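Local coordinates for protein dual function macrocyclase-peptidase POPB (Galerina marginata, PDB 5N4B) that acts as a dual-function macrocyclase and serine peptidase, cleaving after prolyl residues and cyclising peptides in the biosynthesis of the amanitin toxins, at residues A78-A83 and F508-L513; P456-S461 and V479-T484; F596-P601 and A720-L725. The protein carries 1 engineered substitution. One frame throughout, in Å; residues are numbered along the deposited sequence. Where two conformers were deposited one is given.

Interaction 1 (A78-A83 and F508-L513); sequences ASRNYA and FSPIIL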
ATOM      1  N   ALA A  78      -3.905   4.207  23.776  1.00 10.26           N
ATOM      2  CA  ALA A  78      -4.050   5.636  24.055  1.00 10.43           C
ATOM      3  C   ALA A  78      -3.460   6.478  22.937  1.00  9.44           C
ATOM      4  O   ALA A  78      -4.025   7.506  22.557  1.00 10.20           O
ATOM      5  CB  ALA A  78      -3.428   5.967  25.404  1.00 12.23           C
ATOM      6  N   SER A  79      -2.325   6.052  22.400  1.00 10.41           N
ATOM      7  CA  SER A  79      -1.678   6.823  21.342  1.00 10.95           C
ATOM      8  C   SER A  79      -2.515   6.887  20.076  1.00 10.49           C
ATOM      9  O   SER A  79      -2.371   7.838  19.309  1.00 11.33           O
ATOM     10  CB  SER A  79      -0.277   6.277  21.050  1.00 11.54           C
ATOM     11  OG  SER A  79      -0.285   5.188  20.173  1.00 12.78           O
ATOM     12  N   ARG A  80      -3.372   5.916  19.834  1.00  9.38           N
ATOM     13  CA  ARG A  80      -4.258   5.879  18.665  1.00  9.81           C
ATOM     14  C   ARG A  80      -5.579   6.592  18.921  1.00  9.84           C
ATOM     15  O   ARG A  80      -6.323   6.841  17.984  1.00  9.64           O
ATOM     16  CB  ARG A  80      -4.533   4.421  18.271  1.00 11.21           C
ATOM     17  CG  ARG A  80      -3.335   3.689  17.731  1.00 13.78           C
ATOM     18  CD  ARG A  80      -3.194   3.755  16.267  1.00 28.50           C
ATOM     19  NE  ARG A  80      -4.370   3.210  15.574  1.00 19.25           N
ATOM     20  CZ  ARG A  80      -4.325   2.340  14.575  1.00 28.53           C
ATOM     21  NH1 ARG A  80      -5.458   1.926  14.044  1.00 30.02           N
ATOM     22  NH2 ARG A  80      -3.153   1.920  14.093  1.00 35.37           N
ATOM     23  N   ASN A  81      -5.876   6.944  20.164  1.00  9.44           N
ATOM     24  CA  ASN A  81      -7.218   7.417  20.527  1.00  9.43           C
ATOM     25  C   ASN A  81      -7.309   8.931  20.370  1.00  9.53           C
ATOM     26  O   ASN A  81      -7.357   9.704  21.337  1.00 11.54           O
ATOM     27  CB  ASN A  81      -7.529   6.987  21.946  1.00 11.05           C
ATOM     28  CG  ASN A  81      -8.992   7.142  22.284  1.00 13.47           C
ATOM     29  OD1 ASN A  81      -9.818   7.314  21.409  1.00 12.33           O
ATOM     30  ND2 ASN A  81      -9.309   7.053  23.557  1.00 13.06           N
ATOM     31  N   TYR A  82      -7.369   9.337  19.090  1.00  9.83           N
ATOM     32  CA  TYR A  82      -7.575  10.744  18.745  1.00  8.21           C
ATOM     33  C   TYR A  82      -8.389  10.799  17.457  1.00  9.41           C
ATOM     34  O   TYR A  82      -8.296   9.900  16.615  1.00 10.05           O
ATOM     35  CB  TYR A  82      -6.255  11.538  18.561  1.00  9.90           C
ATOM     36  CG  TYR A  82      -5.325  10.997  17.516  1.00  8.44           C
ATOM     37  CD1 TYR A  82      -4.337  10.075  17.851  1.00 10.40           C
ATOM     38  CD2 TYR A  82      -5.399  11.417  16.195  1.00  9.07           C
ATOM     39  CE1 TYR A  82      -3.470   9.578  16.917  1.00  9.23           C
ATOM     40  CE2 TYR A  82      -4.511  10.892  15.243  1.00  9.04           C
ATOM     41  CZ  TYR A  82      -3.557  10.002  15.608  1.00  8.06           C
ATOM     42  OH  TYR A  82      -2.692   9.554  14.631  1.00 11.43           O
ATOM     43  N   ALA A  83      -9.187  11.854  17.317  1.00 10.10           N
ATOM     44  CA  ALA A  83     -10.049  12.020  16.158  1.00 10.85           C
ATOM     45  C   ALA A  83      -9.228  12.161  14.892  1.00  9.18           C
ATOM     46  O   ALA A  83      -8.173  12.795  14.864  1.00  9.82           O
ATOM     47  CB  ALA A  83     -10.881  13.288  16.345  1.00 12.24           C
ATOM     48  N   PHE A 508       3.240   9.065   9.499  1.00 10.21           N
ATOM     49  CA  PHE A 508       2.996   9.274  10.932  1.00 10.19           C
ATOM     50  C   PHE A 508       2.453   7.994  11.566  1.00 10.12           C
ATOM     51  O   PHE A 508       1.429   7.459  11.116  1.00 12.36           O
ATOM     52  CB  PHE A 508       2.001  10.397  11.187  1.00  9.75           C
ATOM     53  CG  PHE A 508       1.886  10.745  12.619  1.00  9.60           C
ATOM     54  CD1 PHE A 508       2.857  11.501  13.239  1.00 10.85           C
ATOM     55  CD2 PHE A 508       0.781  10.332  13.362  1.00 12.76           C
ATOM     56  CE1 PHE A 508       2.753  11.805  14.592  1.00 12.81           C
ATOM     57  CE2 PHE A 508       0.699  10.624  14.704  1.00 13.64           C
ATOM     58  CZ  PHE A 508       1.653  11.345  15.301  1.00 10.31           C
ATOM     59  N   SER A 509       3.120   7.519  12.612  1.00  9.51           N
ATOM     60  CA  SER A 509       2.651   6.380  13.382  1.00  9.65           C
ATOM     61  C   SER A 509       2.724   6.707  14.864  1.00  9.60           C
ATOM     62  O   SER A 509       3.835   6.776  15.418  1.00  9.83           O
ATOM     63  CB  SER A 509       3.528   5.175  13.108  1.00 12.03           C
ATOM     64  OG  SER A 509       3.169   4.128  14.047  1.00 12.07           O
ATOM     65  N   PRO A 510       1.600   6.917  15.552  1.00  9.17           N
ATOM     66  CA  PRO A 510       1.674   7.200  16.987  1.00  8.45           C
ATOM     67  C   PRO A 510       2.197   6.022  17.764  1.00  8.80           C
ATOM     68  O   PRO A 510       2.824   6.241  18.796  1.00  9.72           O
ATOM     69  CB  PRO A 510       0.222   7.556  17.370  1.00 11.13           C
ATOM     70  CG  PRO A 510      -0.595   6.847  16.294  1.00  9.67           C
ATOM     71  CD  PRO A 510       0.229   6.983  15.026  1.00 10.05           C
ATOM     72  N   ILE A 511       1.983   4.795  17.300  1.00  9.02           N
ATOM     73  CA  ILE A 511       2.530   3.651  18.019  1.00  9.05           C
ATOM     74  C   ILE A 511       4.052   3.659  17.957  1.00  8.44           C
ATOM     75  O   ILE A 511       4.727   3.409  18.965  1.00  9.79           O
ATOM     76  CB  ILE A 511       1.910   2.356  17.482  1.00  8.80           C
ATOM     77  CG1 ILE A 511       0.427   2.284  17.964  1.00 11.29           C
ATOM     78  CG2 ILE A 511       2.751   1.131  17.858  1.00 11.71           C
ATOM     79  CD1 ILE A 511      -0.307   1.007  17.636  1.00 15.83           C
ATOM     80  N   ILE A 512       4.628   3.863  16.765  1.00  9.24           N
ATOM     81  CA  ILE A 512       6.080   3.906  16.674  1.00 10.22           C
ATOM     82  C   ILE A 512       6.622   5.010  17.563  1.00 10.43           C
ATOM     83  O   ILE A 512       7.574   4.782  18.323  1.00 10.13           O
ATOM     84  CB  ILE A 512       6.557   4.022  15.221  1.00 10.92           C
ATOM     85  CG1 ILE A 512       6.206   2.714  14.505  1.00 14.53           C
ATOM     86  CG2 ILE A 512       8.055   4.278  15.186  1.00 15.19           C
ATOM     87  CD1 ILE A 512       6.408   2.692  12.990  1.00 17.94           C
ATOM     88  N   LEU A 513       6.063   6.221  17.499  1.00  8.26           N
ATOM     89  CA  LEU A 513       6.592   7.289  18.348  1.00  9.52           C
ATOM     90  C   LEU A 513       6.486   6.936  19.824  1.00  9.08           C
ATOM     91  O   LEU A 513       7.373   7.245  20.610  1.00 10.36           O
ATOM     92  CB  LEU A 513       5.894   8.629  18.061  1.00 11.05           C
ATOM     93  CG  LEU A 513       6.091   9.150  16.631  1.00 11.73           C
ATOM     94  CD1 LEU A 513       5.420  10.497  16.505  1.00 12.34           C
ATOM     95  CD2 LEU A 513       7.555   9.233  16.198  1.00 10.03           C
TER
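Ser79 OG rests against the opening turn of helix 510-519, 3.6 Å from Pro510 C and 3.7 Å from Ile511 CG1. With OG between the backbone N and the carbonyl carbon (chi1 83°), the hydroxyl also reaches back to a hydrogen bond with Phe76 O. No hydrogen bond crosses the contact, which is van der Waals packing round the Pro510 ring. Ser79 O approaches Pro510 CB to 3.3 Å and also lies in plane at the edge of the Tyr82 ring. Helix 68-80, from the N-terminal part of the chain that in prolyl oligopeptidases packs into the alpha/beta-hydrolase domain, meets helix 510-519 just before the chain passes, through an inverse gamma turn centred on Asn81, into the first strand of the seven-bladed beta-propeller. After that turn Tyr82 comes back to the proline at about a right angle, its CE1 4.0 Å from Pro510 CG, which sits at the ring edge. The phenol O reaches further, to the edge of the Phe508 ring, with Tyr82 OH 3.6 Å from Phe508 CE2. Just before Pro510, Ser509 serves as N-cap, its CB pointing away from 78-83 and its OG accepting a nearly straight bond (170°) from Ile512 N. Arg80, bent at chi2 and chi3, lays CG 4.0 Å from Ile511 CG1 and CD 4.0 Å from Pro510 CG, and also packs on the backbone of the bound peptide.

Interaction 2 (P456-S461 and V479-T484); sequences PDDFES and VRHKST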
ATOM      1  N   PRO A 456       4.023  15.724  19.157  1.00 13.46           N
ATOM      2  CA  PRO A 456       4.888  15.507  18.006  1.00 14.72           C
ATOM      3  C   PRO A 456       6.147  16.342  17.999  1.00 13.05           C
ATOM      4  O   PRO A 456       7.147  15.932  17.407  1.00 15.40           O
ATOM      5  CB  PRO A 456       3.976  15.837  16.830  1.00 16.53           C
ATOM      6  CG  PRO A 456       2.615  15.611  17.315  1.00 19.40           C
ATOM      7  CD  PRO A 456       2.638  16.023  18.761  1.00 18.17           C
ATOM      8  N   ASP A 457       6.135  17.505  18.641  1.00 14.04           N
ATOM      9  CA  ASP A 457       7.300  18.368  18.723  1.00 17.42           C
ATOM     10  C   ASP A 457       8.435  17.758  19.527  1.00 17.79           C
ATOM     11  O   ASP A 457       9.559  18.259  19.448  1.00 18.82           O
ATOM     12  CB  ASP A 457       6.965  19.710  19.386  1.00 19.56           C
ATOM     13  CG  ASP A 457       6.044  20.578  18.538  1.00 28.76           C
ATOM     14  OD1 ASP A 457       5.891  20.314  17.318  1.00 29.32           O
ATOM     15  OD2 ASP A 457       5.451  21.521  19.120  1.00 27.76           O
ATOM     16  N   ASP A 458       8.175  16.687  20.271  1.00 13.22           N
ATOM     17  CA  ASP A 458       9.200  15.990  21.030  1.00 14.55           C
ATOM     18  C   ASP A 458      10.070  15.071  20.165  1.00 13.96           C
ATOM     19  O   ASP A 458      11.011  14.455  20.705  1.00 16.09           O
ATOM     20  CB  ASP A 458       8.589  15.116  22.141  1.00 16.62           C
ATOM     21  CG  ASP A 458       7.951  15.885  23.254  1.00 16.95           C
ATOM     22  OD1 ASP A 458       8.238  17.077  23.409  1.00 20.81           O
ATOM     23  OD2 ASP A 458       7.145  15.284  24.025  1.00 18.64           O
ATOM     24  N   PHE A 459       9.752  14.949  18.887  1.00 13.00           N
ATOM     25  CA  PHE A 459      10.404  13.998  18.007  1.00 13.69           C
ATOM     26  C   PHE A 459      11.060  14.726  16.850  1.00 16.35           C
ATOM     27  O   PHE A 459      10.514  15.682  16.310  1.00 16.79           O
ATOM     28  CB  PHE A 459       9.406  12.955  17.519  1.00 11.85           C
ATOM     29  CG  PHE A 459       8.747  12.173  18.654  1.00 11.35           C
ATOM     30  CD1 PHE A 459       7.621  12.689  19.286  1.00 12.03           C
ATOM     31  CD2 PHE A 459       9.294  10.980  19.144  1.00 12.31           C
ATOM     32  CE1 PHE A 459       7.004  12.020  20.332  1.00 13.07           C
ATOM     33  CE2 PHE A 459       8.670  10.299  20.187  1.00 12.10           C
ATOM     34  CZ  PHE A 459       7.554  10.814  20.780  1.00 13.42           C
ATOM     35  N   GLU A 460      12.185  14.190  16.447  1.00 16.60           N
ATOM     36  CA  GLU A 460      12.992  14.727  15.359  1.00 16.84           C
ATOM     37  C   GLU A 460      13.225  13.647  14.322  1.00 16.20           C
ATOM     38  O   GLU A 460      13.513  12.492  14.657  1.00 15.51           O
ATOM     39  CB  GLU A 460      14.365  15.149  15.867  1.00 17.49           C
ATOM     40  CG  GLU A 460      15.338  15.646  14.826  1.00 23.60           C
ATOM     41  CD  GLU A 460      16.758  15.595  15.310  1.00 26.03           C
ATOM     42  OE1 GLU A 460      17.332  16.702  15.446  1.00 27.41           O
ATOM     43  OE2 GLU A 460      17.343  14.471  15.463  1.00 22.73           O
ATOM     44  N   SER A 461      13.130  14.028  13.065  1.00 13.01           N
ATOM     45  CA  SER A 461      13.584  13.177  11.988  1.00 12.85           C
ATOM     46  C   SER A 461      14.691  13.880  11.238  1.00 15.19           C
ATOM     47  O   SER A 461      14.646  15.106  11.009  1.00 15.13           O
ATOM     48  CB  SER A 461      12.491  12.747  11.033  1.00 19.47           C
ATOM     49  OG  SER A 461      12.048  13.830  10.269  1.00 28.72           O
ATOM     50  N   VAL A 479      14.521   8.599  13.059  1.00  9.75           N
ATOM     51  CA  VAL A 479      13.552   9.270  13.917  1.00 10.23           C
ATOM     52  C   VAL A 479      13.881   8.956  15.365  1.00 10.76           C
ATOM     53  O   VAL A 479      14.147   7.794  15.711  1.00 10.01           O
ATOM     54  CB  VAL A 479      12.102   8.853  13.601  1.00  9.61           C
ATOM     55  CG1 VAL A 479      11.128   9.688  14.405  1.00 12.91           C
ATOM     56  CG2 VAL A 479      11.839   8.982  12.109  1.00 11.67           C
ATOM     57  N   ARG A 480      13.806   9.985  16.229  1.00 12.14           N
ATOM     58  CA  ARG A 480      14.066   9.789  17.659  1.00 12.76           C
ATOM     59  C   ARG A 480      13.208  10.737  18.487  1.00 11.16           C
ATOM     60  O   ARG A 480      12.795  11.802  18.027  1.00 14.14           O
ATOM     61  CB  ARG A 480      15.540  10.000  17.994  1.00 14.99           C
ATOM     62  CG  ARG A 480      16.046  11.421  17.728  1.00 15.59           C
ATOM     63  CD  ARG A 480      17.360  11.719  18.369  1.00 18.12           C
ATOM     64  NE  ARG A 480      17.923  12.928  17.803  1.00 20.28           N
ATOM     65  CZ  ARG A 480      19.146  13.341  18.102  1.00 31.44           C
ATOM     66  NH1 ARG A 480      19.872  12.689  19.003  1.00 29.98           N
ATOM     67  NH2 ARG A 480      19.633  14.415  17.517  1.00 29.95           N
ATOM     68  N   HIS A 481      12.922  10.305  19.697  1.00 13.47           N
ATOM     69  CA  HIS A 481      12.532  11.267  20.719  1.00 14.53           C
ATOM     70  C   HIS A 481      13.769  12.123  21.001  1.00 16.13           C
ATOM     71  O   HIS A 481      14.877  11.601  21.075  1.00 15.20           O
ATOM     72  CB  HIS A 481      12.086  10.546  21.978  1.00 14.82           C
ATOM     73  CG  HIS A 481      11.550  11.453  23.031  1.00 16.40           C
ATOM     74  ND1 HIS A 481      12.376  12.004  23.992  1.00 24.22           N
ATOM     75  CD2 HIS A 481      10.305  11.909  23.288  1.00 17.27           C
ATOM     76  CE1 HIS A 481      11.657  12.780  24.788  1.00 26.90           C
ATOM     77  NE2 HIS A 481      10.400  12.748  24.379  1.00 16.41           N
ATOM     78  N   LYS A 482      13.578  13.431  21.166  1.00 15.24           N
ATOM     79  CA  LYS A 482      14.731  14.338  21.187  1.00 16.35           C
ATOM     80  C   LYS A 482      15.611  14.180  22.417  1.00 18.22           C
ATOM     81  O   LYS A 482      16.733  14.716  22.405  1.00 22.37           O
ATOM     82  CB  LYS A 482      14.287  15.784  20.943  1.00 18.23           C
ATOM     83  CG  LYS A 482      13.750  16.067  19.575  1.00 17.82           C
ATOM     84  CD  LYS A 482      13.130  17.491  19.529  1.00 21.29           C
ATOM     85  CE  LYS A 482      12.591  17.849  18.206  1.00 30.17           C
ATOM     86  NZ  LYS A 482      12.039  19.227  18.328  1.00 29.46           N
ATOM     87  N   SER A 483      15.182  13.470  23.444  1.00 19.61           N
ATOM     88  CA  SER A 483      16.041  13.180  24.590  0.56 23.01           C
ATOM     89  C   SER A 483      17.016  12.053  24.302  1.00 19.45           C
ATOM     90  O   SER A 483      17.959  11.837  25.077  1.00 25.24           O
ATOM     91  CB  SER A 483      15.207  12.810  25.826  0.56 23.09           C
ATOM     92  OG  SER A 483      14.501  11.581  25.665  0.56 25.63           O
ATOM     93  N   THR A 484      16.830  11.322  23.216  1.00 18.61           N
ATOM     94  CA  THR A 484      17.686  10.183  22.937  1.00 16.47           C
ATOM     95  C   THR A 484      18.973  10.637  22.245  1.00 18.71           C
ATOM     96  O   THR A 484      18.942  11.413  21.280  1.00 21.77           O
ATOM     97  CB  THR A 484      16.908   9.221  22.042  1.00 16.26           C
ATOM     98  OG1 THR A 484      15.802   8.722  22.790  1.00 18.29           O
ATOM     99  CG2 THR A 484      17.767   8.057  21.542  1.00 20.34           C
TER
HETATM  100  O   HOH W   1       8.683  14.400  26.070  1.00 26.07           O
HETATM  101  O   HOH W   2      10.407  18.303  15.917  1.00 29.49           O
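Glu460 and Arg480 face each other as a hydrogen-bonded pair of an antiparallel beta hairpin, strands 459-467 and 473-481, at one margin of the alpha/beta-hydrolase sheet. Their backbones satisfy one another: Glu460 N donates to Arg480 O and Arg480 N to Glu460 O. The side chains run alongside, pointing the same way, and a single carboxylate oxygen takes both guanidinium donors. Arg480 NE lies 2.9 Å from Glu460 OE2 and stands 48° out of the carboxylate plane; NH2, 3.1 Å from the same OE2, comes from the same face but on the syn side. The remaining nitrogen, NH1, donates to Thr484 O at 2.8 Å in the carbonyl plane, so all three nitrogens of Arg480 are engaged, while Phe486 adds a cation-pi contact.

Beyond the strands, Lys482 closes off the carbonyls of the 3-10 turn. Lys482 N donates to Asp458 O at 2.8 Å. The extended side chain carries Lys482 NZ to Asp457 O, 2.9 Å away. Phe459 O accepts from Asn425 ND2 and from a water that Lys482 NZ also holds, though weakly.

On the other face of the hairpin, the edge of His481 meets the face of Phe459 in a T-shaped stack with planes at 84°. Ser483 OG pairs with His481 ND1 at 2.7 Å, and Ser483 N donates to the same nitrogen from well out of the ring plane (37°). A second water, lying in plane at the imidazole edge 2.9 Å from His481 NE2, donates a weak bond to Asp458 OD2.

Interaction 3 (F596-P601 and A720-L725); sequences FGAAVP and ARALGL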
ATOM      1  N   PHE A 596      21.554  -8.485  13.469  1.00 13.86           N
ATOM      2  CA  PHE A 596      20.241  -8.089  13.943  1.00 12.80           C
ATOM      3  C   PHE A 596      19.977  -8.711  15.293  1.00 11.91           C
ATOM      4  O   PHE A 596      20.416  -9.825  15.561  1.00 14.79           O
ATOM      5  CB  PHE A 596      19.190  -8.593  12.969  1.00 12.73           C
ATOM      6  CG  PHE A 596      19.403  -8.131  11.563  1.00 10.51           C
ATOM      7  CD1 PHE A 596      19.269  -6.795  11.258  1.00 11.13           C
ATOM      8  CD2 PHE A 596      19.736  -8.994  10.553  1.00 12.22           C
ATOM      9  CE1 PHE A 596      19.479  -6.326   9.974  1.00 11.10           C
ATOM     10  CE2 PHE A 596      19.936  -8.540   9.238  1.00 12.81           C
ATOM     11  CZ  PHE A 596      19.796  -7.201   8.965  1.00 12.92           C
ATOM     12  N   GLY A 597      19.234  -7.986  16.121  1.00 12.32           N
ATOM     13  CA  GLY A 597      18.821  -8.467  17.431  1.00 13.65           C
ATOM     14  C   GLY A 597      17.421  -9.032  17.458  1.00 12.45           C
ATOM     15  O   GLY A 597      17.073  -9.733  18.407  1.00 13.59           O
ATOM     16  N   ALA A 598      16.604  -8.740  16.444  1.00 10.96           N
ATOM     17  CA  ALA A 598      15.253  -9.267  16.372  1.00 10.89           C
ATOM     18  C   ALA A 598      14.750  -9.070  14.957  1.00  9.69           C
ATOM     19  O   ALA A 598      15.193  -8.166  14.246  1.00 10.47           O
ATOM     20  CB  ALA A 598      14.280  -8.592  17.325  1.00 10.53           C
ATOM     21  N   ALA A 599      13.779  -9.896  14.578  1.00  8.96           N
ATOM     22  CA  ALA A 599      13.239  -9.842  13.233  1.00 10.17           C
ATOM     23  C   ALA A 599      11.755 -10.156  13.241  1.00 10.16           C
ATOM     24  O   ALA A 599      11.331 -11.149  13.839  1.00 10.89           O
ATOM     25  CB  ALA A 599      13.977 -10.832  12.321  1.00  9.92           C
ATOM     26  N   VAL A 600      10.963  -9.322  12.565  1.00  9.15           N
ATOM     27  CA  VAL A 600       9.497  -9.484  12.486  1.00  9.05           C
ATOM     28  C   VAL A 600       9.080  -9.357  11.022  1.00  8.06           C
ATOM     29  O   VAL A 600       8.783  -8.246  10.544  1.00  9.07           O
ATOM     30  CB  VAL A 600       8.723  -8.537  13.416  1.00  8.09           C
ATOM     31  CG1 VAL A 600       7.219  -8.788  13.224  1.00 11.20           C
ATOM     32  CG2 VAL A 600       9.136  -8.788  14.822  1.00 10.35           C
ATOM     33  N   PRO A 601       9.090 -10.460  10.249  1.00  8.36           N
ATOM     34  CA  PRO A 601       8.551 -10.442   8.880  1.00  9.25           C
ATOM     35  C   PRO A 601       7.060 -10.681   8.899  1.00  9.21           C
ATOM     36  O   PRO A 601       6.604 -11.648   9.525  1.00  9.76           O
ATOM     37  CB  PRO A 601       9.309 -11.581   8.199  1.00  9.58           C
ATOM     38  CG  PRO A 601       9.574 -12.545   9.335  1.00  9.81           C
ATOM     39  CD  PRO A 601       9.676 -11.767  10.604  1.00  8.35           C
ATOM     40  N   ALA A 720      11.134  -5.588  21.990  1.00 10.58           N
ATOM     41  CA  ALA A 720      11.748  -4.964  23.159  1.00 12.09           C
ATOM     42  C   ALA A 720      12.400  -5.995  24.065  1.00 13.10           C
ATOM     43  O   ALA A 720      13.547  -5.819  24.512  1.00 13.58           O
ATOM     44  CB  ALA A 720      10.728  -4.157  23.953  1.00 13.02           C
ATOM     45  N   ARG A 721      11.704  -7.091  24.330  1.00 12.46           N
ATOM     46  CA  ARG A 721      12.280  -8.136  25.188  1.00 13.70           C
ATOM     47  C   ARG A 721      13.491  -8.779  24.521  1.00 15.39           C
ATOM     48  O   ARG A 721      14.516  -9.002  25.176  1.00 15.66           O
ATOM     49  CB  ARG A 721      11.228  -9.187  25.535  1.00 15.24           C
ATOM     50  CG  ARG A 721      11.851 -10.321  26.299  1.00 19.95           C
ATOM     51  CD  ARG A 721      10.924 -11.011  27.236  1.00 37.04           C
ATOM     52  NE  ARG A 721      10.591 -10.136  28.356  1.00 41.89           N
ATOM     53  CZ  ARG A 721      10.008 -10.580  29.454  1.00 32.32           C
ATOM     54  NH1 ARG A 721       9.693  -9.739  30.437  1.00 33.07           N
ATOM     55  NH2 ARG A 721       9.725 -11.872  29.550  1.00 41.06           N
ATOM     56  N   ALA A 722      13.399  -9.059  23.227  1.00 12.75           N
ATOM     57  CA  ALA A 722      14.545  -9.659  22.545  1.00 13.90           C
ATOM     58  C   ALA A 722      15.767  -8.775  22.605  1.00 16.39           C
ATOM     59  O   ALA A 722      16.881  -9.295  22.583  1.00 15.51           O
ATOM     60  CB  ALA A 722      14.238  -9.915  21.085  1.00 12.94           C
ATOM     61  N   LEU A 723      15.601  -7.447  22.592  1.00 12.65           N
ATOM     62  CA  LEU A 723      16.732  -6.511  22.683  1.00 14.06           C
ATOM     63  C   LEU A 723      17.080  -6.155  24.113  1.00 18.15           C
ATOM     64  O   LEU A 723      18.015  -5.369  24.327  1.00 19.81           O
ATOM     65  CB  LEU A 723      16.390  -5.236  21.888  1.00 14.61           C
ATOM     66  CG  LEU A 723      16.014  -5.445  20.398  1.00 14.71           C
ATOM     67  CD1 LEU A 723      15.837  -4.104  19.704  1.00 17.12           C
ATOM     68  CD2 LEU A 723      17.000  -6.367  19.647  1.00 19.96           C
ATOM     69  N   GLY A 724      16.402  -6.734  25.090  1.00 17.16           N
ATOM     70  CA  GLY A 724      16.703  -6.504  26.495  1.00 18.47           C
ATOM     71  C   GLY A 724      16.266  -5.150  27.003  1.00 19.34           C
ATOM     72  O   GLY A 724      16.826  -4.659  27.990  1.00 25.22           O
ATOM     73  N   LEU A 725      15.263  -4.532  26.382  1.00 16.73           N
ATOM     74  CA  LEU A 725      14.795  -3.229  26.816  1.00 18.66           C
ATOM     75  C   LEU A 725      13.773  -3.358  27.921  1.00 20.43           C
ATOM     76  O   LEU A 725      12.880  -4.211  27.869  1.00 20.96           O
ATOM     77  CB  LEU A 725      14.168  -2.481  25.653  1.00 16.10           C
ATOM     78  CG  LEU A 725      14.985  -2.404  24.368  1.00 15.74           C
ATOM     79  CD1 LEU A 725      14.222  -1.704  23.284  1.00 16.16           C
ATOM     80  CD2 LEU A 725      16.333  -1.728  24.626  1.00 20.74           C
TER
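Gly597 meets Leu723 through its bare backbone: Leu723 CD2 sits 3.5 Å from Gly597 C and 3.6 Å from Gly597 CA. Lacking a side chain, Gly597 lets the methyl come down directly on its alpha carbon and peptide. Leu723 has CG anti to its carbonyl carbon (chi1 -56°), and although its first bond does not aim at 596-601, the branch ending in CD2 swings in towards it. The carbonyl of Gly597 turns to the neighbouring helix residue, with Gly597 O 3.9 Å from Ala722 CB. Gly597 also joins strand 572-577 through a backbone hydrogen bond with Val572.

At Ala598 the small side chain points towards the helix end, and two methyls face each other: Ala598 CB lies 4.0 Å from Ala722 CB. The same CB is 4.2 Å from Leu723 CD2, which completes a compact apolar group without any hydrogen bond between the segments; Ala573 of the adjacent strand touches both Ala598 and Leu723. At the next residue, the alternation of the strand turns Ala599 to the other face of the sheet, where it packs on Ile588 of helix 579-590, followed there by Pro601.

The helix end presented to Gly597 and Ala598 is shaped by a Schellman motif. Gly724 takes positive phi (74°), Leu725 N donates to Ala720 O at 2.8 Å, and Gly724 N to Arg721 O at 3.0 Å. Leu723 O, at this terminus, is taken up by Lys571 NZ. An inner strand of the sheet with a helix against each of its faces, 705-722 on one and 579-590 on the other, is the layered architecture of the alpha/beta-hydrolase fold.

Interactions 1 and 2 share helix 510-519 and touch, their centres about 15 Å apart: Leu513 O lies 3.3 Å from Phe459 CE2, and Leu513 CD2 lies 4.0 Å from Val479 CG1. Interaction 3 stands apart, its nearest atoms about 11 Å from interaction 1 and about 10 Å from interaction 2, yet it reaches the same eight-stranded sheet as the 459-481 hairpin. Helix 705-722 connects interactions 1 and 3: Ala712 and Trp716 touch Ile511, while Ala720 packs on Phe515 and Tyr519 of helix 510-519. All three contacts lie away from the charge-relay residues Asp662 and His699 and the third relay position, the engineered Ala578; Arg80 of interaction 1 nevertheless meets the bound peptide.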